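PDB 3A2Q: 6-aminohexanoate-cyclic-dimer hydrolase from Arthrobacter sp., which hydrolyses one amide bond of the cyclic dimer of 6-aminohexanoate, a by-product of nylon-6 manufacture, to release the linear dimer. Local coordinates for residues Pro40-Val45 / Arg138-Leu143; Ser154-Ala159 / Ser180-Val185. The protein carries 1 engineered substitution. All coordinates share one frame; numbering follows the deposited sequence.

Contact 1 of 2, residues Pro40-Val45 / Arg138-Leu143; sequences PEINAV and RNPWNL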
loop_
_atom_site.group_PDB
_atom_site.type_symbol
_atom_site.label_atom_id
_atom_site.label_comp_id
_atom_site.label_asym_id
_atom_site.label_seq_id
_atom_site.Cartn_x
_atom_site.Cartn_y
_atom_site.Cartn_z
ATOM N N PRO A 40 0.553 -2.460 -21.577
ATOM C CA PRO A 40 1.888 -2.502 -22.185
ATOM C C PRO A 40 2.688 -1.226 -21.933
ATOM O O PRO A 40 3.911 -1.260 -21.804
ATOM C CB PRO A 40 1.589 -2.717 -23.669
ATOM C CG PRO A 40 0.275 -3.446 -23.658
ATOM C CD PRO A 40 -0.497 -2.746 -22.572
ATOM N N GLU A 41 1.991 -0.099 -21.844
ATOM C CA GLU A 41 2.656 1.178 -21.618
ATOM C C GLU A 41 3.136 1.415 -20.187
ATOM O O GLU A 41 4.101 2.147 -19.971
ATOM C CB GLU A 41 1.739 2.328 -22.030
ATOM C CG GLU A 41 1.378 2.336 -23.501
ATOM C CD GLU A 41 0.774 3.654 -23.936
ATOM O OE1 GLU A 41 1.485 4.681 -23.880
ATOM O OE2 GLU A 41 -0.409 3.665 -24.332
ATOM N N ILE A 42 2.479 0.801 -19.209
ATOM C CA ILE A 42 2.871 1.016 -17.822
ATOM C C ILE A 42 3.499 -0.174 -17.095
ATOM O O ILE A 42 4.091 0.001 -16.032
ATOM C CB ILE A 42 1.679 1.554 -16.995
ATOM C CG1 ILE A 42 0.479 0.615 -17.113
ATOM C CG2 ILE A 42 1.302 2.943 -17.479
ATOM C CD1 ILE A 42 -0.716 1.046 -16.277
ATOM N N ASN A 43 3.379 -1.375 -17.660
ATOM C CA ASN A 43 3.967 -2.570 -17.053
ATOM C C ASN A 43 3.523 -2.709 -15.588
ATOM O O ASN A 43 4.340 -2.937 -14.696
ATOM C CB ASN A 43 5.499 -2.483 -17.160
ATOM C CG ASN A 43 6.206 -3.748 -16.691
ATOM O OD1 ASN A 43 5.758 -4.863 -16.958
ATOM N ND2 ASN A 43 7.334 -3.576 -16.008
ATOM N N ALA A 44 2.217 -2.567 -15.365
ATOM C CA ALA A 44 1.625 -2.661 -14.030
ATOM C C ALA A 44 1.261 -4.107 -13.690
ATOM O O ALA A 44 1.684 -4.636 -12.659
ATOM C CB ALA A 44 0.390 -1.778 -13.954
ATOM N N VAL A 45 0.458 -4.731 -14.550
ATOM C CA VAL A 45 0.060 -6.124 -14.366
ATOM C C VAL A 45 1.153 -6.971 -15.008
ATOM O O VAL A 45 1.325 -6.941 -16.226
ATOM C CB VAL A 45 -1.278 -6.431 -15.069
ATOM C CG1 VAL A 45 -1.615 -7.911 -14.922
ATOM C CG2 VAL A 45 -2.384 -5.586 -14.479
ATOM N N ARG A 138 5.635 2.074 -14.891
ATOM C CA ARG A 138 5.615 3.505 -15.148
ATOM C C ARG A 138 4.314 4.178 -14.744
ATOM O O ARG A 138 3.252 3.557 -14.741
ATOM C CB ARG A 138 5.913 3.751 -16.630
ATOM C CG ARG A 138 7.291 3.236 -17.043
ATOM C CD ARG A 138 7.531 3.350 -18.547
ATOM N NE ARG A 138 8.905 2.995 -18.906
ATOM C CZ ARG A 138 9.953 3.805 -18.780
ATOM N NH1 ARG A 138 9.800 5.034 -18.306
ATOM N NH2 ARG A 138 11.163 3.385 -19.124
ATOM N N ASN A 139 4.412 5.463 -14.415
ATOM C CA ASN A 139 3.266 6.240 -13.966
ATOM C C ASN A 139 2.311 6.655 -15.081
ATOM O O ASN A 139 2.709 7.305 -16.048
ATOM C CB ASN A 139 3.757 7.482 -13.225
ATOM C CG ASN A 139 2.721 8.038 -12.274
ATOM O OD1 ASN A 139 1.585 8.291 -12.659
ATOM N ND2 ASN A 139 3.115 8.235 -11.018
ATOM N N PRO A 140 1.029 6.278 -14.957
ATOM C CA PRO A 140 0.003 6.614 -15.950
ATOM C C PRO A 140 -0.133 8.126 -16.154
ATOM O O PRO A 140 -0.572 8.582 -17.211
ATOM C CB PRO A 140 -1.269 6.000 -15.364
ATOM C CG PRO A 140 -0.752 4.864 -14.520
ATOM C CD PRO A 140 0.473 5.439 -13.881
ATOM N N TRP A 141 0.236 8.900 -15.137
ATOM C CA TRP A 141 0.147 10.352 -15.223
ATOM C C TRP A 141 1.335 10.939 -15.982
ATOM O O TRP A 141 1.241 12.028 -16.538
ATOM C CB TRP A 141 0.071 10.976 -13.820
ATOM C CG TRP A 141 -1.138 10.554 -13.032
ATOM C CD1 TRP A 141 -1.302 9.386 -12.346
ATOM C CD2 TRP A 141 -2.367 11.278 -12.892
ATOM N NE1 TRP A 141 -2.560 9.333 -11.788
ATOM C CE2 TRP A 141 -3.236 10.482 -12.108
ATOM C CE3 TRP A 141 -2.820 12.521 -13.353
ATOM C CZ2 TRP A 141 -4.535 10.889 -11.776
ATOM C CZ3 TRP A 141 -4.120 12.927 -13.021
ATOM C CH2 TRP A 141 -4.958 12.110 -12.241
ATOM N N ASN A 142 2.448 10.211 -15.985
ATOM C CA ASN A 142 3.671 10.627 -16.670
ATOM C C ASN A 142 4.578 9.399 -16.761
ATOM O O ASN A 142 5.225 9.027 -15.786
ATOM C CB ASN A 142 4.368 11.730 -15.874
ATOM C CG ASN A 142 5.493 12.372 -16.641
ATOM O OD1 ASN A 142 6.270 11.693 -17.307
ATOM N ND2 ASN A 142 5.599 13.693 -16.541
ATOM N N LEU A 143 4.632 8.789 -17.941
ATOM C CA LEU A 143 5.420 7.571 -18.159
ATOM C C LEU A 143 6.904 7.628 -17.806
ATOM O O LEU A 143 7.559 6.590 -17.670
ATOM C CB LEU A 143 5.244 7.105 -19.605
ATOM C CG LEU A 143 3.788 6.802 -19.973
ATOM C CD1 LEU A 143 3.691 6.404 -21.439
ATOM C CD2 LEU A 143 3.254 5.690 -19.072
#
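The C-terminal end of helix 24-42 meets the loop between strand 113-118 and helix 152-159 through I42 and R138, whose CA atoms lie 4.6 Å apart. One backbone bond spans the gap: R138 N donates to I42 O at 2.8 Å, nearly straight at 160°. The bond occupies a carbonyl at the point where the chain leaves the helix, since N43 has positive phi. Apolar packing flanks it. I42 CG1 stands between the backbone N and the carbonyl carbon (chi1 55°), which leaves CG2 as the branch that faces the loop. There CG2 lies 3.7 Å from L143 CD2, the two side chains crossing at about a right angle, and 4.1 Å from P140 CG. Nearer the solvent, where E41 is exposed, CD1 of L143 lies 3.7 Å from E41 OE1, a contact without a hydrogen bond. R138 runs extended from CG to NE, passing E41 O with its CD at 3.9 Å, and its guanidinium then turns back to its own loop: NH1 gives L143 O a 2.8 Å bond, the acceptor only 5° out of the guanidinium plane. Replacing R138 with an alanine would probably leave L143 O without this donor and let the loop end that carries the L143 side chain shift against I42. Between these ends the loop is a type I beta turn from N139 to N142, and N139 OD1 accepts from W141 N at 2.9 Å. N43 ND2, bonded to A136 O and W134 O, extends the junction upstream. The pattern is that of a helix C-terminus docked on a loop shaped by an Asx turn, here within the amidase fold.

Contact 2 of 2, residues Ser154-Ala159 / Ser180-Val185; sequences SGAAVA and SVCGVV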
loop_
_atom_site.group_PDB
_atom_site.type_symbol
_atom_site.label_atom_id
_atom_site.label_comp_id
_atom_site.label_asym_id
_atom_site.label_seq_id
_atom_site.Cartn_x
_atom_site.Cartn_y
_atom_site.Cartn_z
ATOM N N SER A 154 0.036 -2.165 -8.242
ATOM C CA SER A 154 -1.369 -2.070 -7.879
ATOM C C SER A 154 -1.830 -0.622 -7.924
ATOM O O SER A 154 -2.926 -0.337 -8.399
ATOM C CB SER A 154 -1.602 -2.660 -6.486
ATOM O OG SER A 154 -1.388 -4.060 -6.498
ATOM N N GLY A 155 -0.996 0.290 -7.430
ATOM C CA GLY A 155 -1.366 1.694 -7.457
ATOM C C GLY A 155 -1.588 2.183 -8.881
ATOM O O GLY A 155 -2.595 2.827 -9.182
ATOM N N ALA A 156 -0.646 1.867 -9.765
ATOM C CA ALA A 156 -0.735 2.273 -11.168
ATOM C C ALA A 156 -1.920 1.611 -11.860
ATOM O O ALA A 156 -2.625 2.245 -12.648
ATOM C CB ALA A 156 0.559 1.913 -11.900
ATOM N N ALA A 157 -2.135 0.332 -11.568
ATOM C CA ALA A 157 -3.235 -0.408 -12.175
ATOM C C ALA A 157 -4.569 0.271 -11.899
ATOM O O ALA A 157 -5.364 0.488 -12.810
ATOM C CB ALA A 157 -3.255 -1.837 -11.653
ATOM N N VAL A 158 -4.815 0.609 -10.637
ATOM C CA VAL A 158 -6.059 1.265 -10.264
ATOM C C VAL A 158 -6.159 2.665 -10.867
ATOM O O VAL A 158 -7.233 3.097 -11.279
ATOM C CB VAL A 158 -6.202 1.344 -8.721
ATOM C CG1 VAL A 158 -7.471 2.116 -8.348
ATOM C CG2 VAL A 158 -6.253 -0.066 -8.143
ATOM N N ALA A 159 -5.034 3.366 -10.934
ATOM C CA ALA A 159 -5.016 4.710 -11.496
ATOM C C ALA A 159 -5.353 4.684 -12.991
ATOM O O ALA A 159 -5.907 5.640 -13.524
ATOM C CB ALA A 159 -3.651 5.341 -11.279
ATOM N N SER A 180 -0.402 7.807 -3.204
ATOM C CA SER A 180 -0.114 9.236 -3.299
ATOM C C SER A 180 0.442 9.576 -4.686
ATOM O O SER A 180 -0.028 10.496 -5.363
ATOM C CB SER A 180 0.913 9.630 -2.229
ATOM O OG SER A 180 1.299 10.994 -2.354
ATOM N N VAL A 181 1.446 8.810 -5.097
ATOM C CA VAL A 181 2.115 9.011 -6.381
ATOM C C VAL A 181 1.236 8.757 -7.604
ATOM O O VAL A 181 1.422 9.396 -8.642
ATOM C CB VAL A 181 3.372 8.108 -6.460
ATOM C CG1 VAL A 181 3.972 8.130 -7.872
ATOM C CG2 VAL A 181 4.384 8.563 -5.431
ATOM N N CYS A 182 0.274 7.842 -7.479
ATOM C CA CYS A 182 -0.607 7.500 -8.594
ATOM C C CYS A 182 -2.011 8.093 -8.548
ATOM O O CYS A 182 -2.841 7.788 -9.402
ATOM C CB CYS A 182 -0.703 5.981 -8.736
ATOM S SG CYS A 182 0.881 5.216 -9.161
ATOM N N GLY A 183 -2.286 8.928 -7.554
ATOM C CA GLY A 183 -3.593 9.563 -7.481
ATOM C C GLY A 183 -4.790 8.685 -7.175
ATOM O O GLY A 183 -5.862 8.865 -7.757
ATOM N N VAL A 184 -4.618 7.725 -6.272
ATOM C CA VAL A 184 -5.725 6.856 -5.882
ATOM C C VAL A 184 -5.767 6.795 -4.359
ATOM O O VAL A 184 -4.902 7.363 -3.692
ATOM C CB VAL A 184 -5.571 5.421 -6.454
ATOM C CG1 VAL A 184 -5.539 5.470 -7.975
ATOM C CG2 VAL A 184 -4.311 4.765 -5.914
ATOM N N VAL A 185 -6.784 6.134 -3.812
ATOM C CA VAL A 185 -6.900 6.003 -2.367
ATOM C C VAL A 185 -6.140 4.766 -1.898
ATOM O O VAL A 185 -6.332 3.676 -2.432
ATOM C CB VAL A 185 -8.369 5.860 -1.924
ATOM C CG1 VAL A 185 -8.439 5.824 -0.405
ATOM C CG2 VAL A 185 -9.191 7.015 -2.464
#
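C182 and V184 pack against G155 and A159 where the end of helix 176-182 meets helix 152-159, and all six touching residues are buried. The tight part is around A159: its CB lies 3.2 Å from C182 O and V184 CG1 comes to 3.6 Å from A159 CA. C182 CB fits against the helix backbone, 3.7 Å from G155 O. Here G155 has no side chain, and a CB would fall close to C182 SG. With SG anti to the carbonyl carbon (chi1 -64°), the sulfur reaches past G155 to lie 3.7 Å from A156 N, a van der Waals contact. The looser part is the approach of A156 CB to C182 SG at 4.3 Å, while V158 CG1 meets V184 CG1 obliquely at 3.9 Å, an ordinary apolar contact. No solvent side appears among the touching residues; F215 of strand 211-216 touches both V158 and V184. G183, partly exposed and touching nothing of 154-159, forms the Schellman motif that turns the chain toward V184. With no hydrogen bond between the segments, the chemistry implies cohesion by van der Waals packing, of methyl and sulfur groups and of carbons against backbone carbonyls, which probably relies on the small G155 and A159.

From the N terminus, helix 24-42 ends in residues 40-45, and strand 45-48 follows at the edge of the mixed sheet. The chain then passes through strands 68-72 and 113-118 before residues 138-143 return to that helix end, so contact 1 closes a loop with 92 residues between its segments. Contact 2 opens only afterwards: helix 152-159, strand 165-170 and helix 176-182 make a much shorter loop of 20 intervening residues. The two are in series, neither nesting nor crossing. Their centres are 11 Å apart, and the 138-143 loop joins them through probable hydrogen bonds from W141 NE1 to C182 O and from N139 ND2 to V181 O.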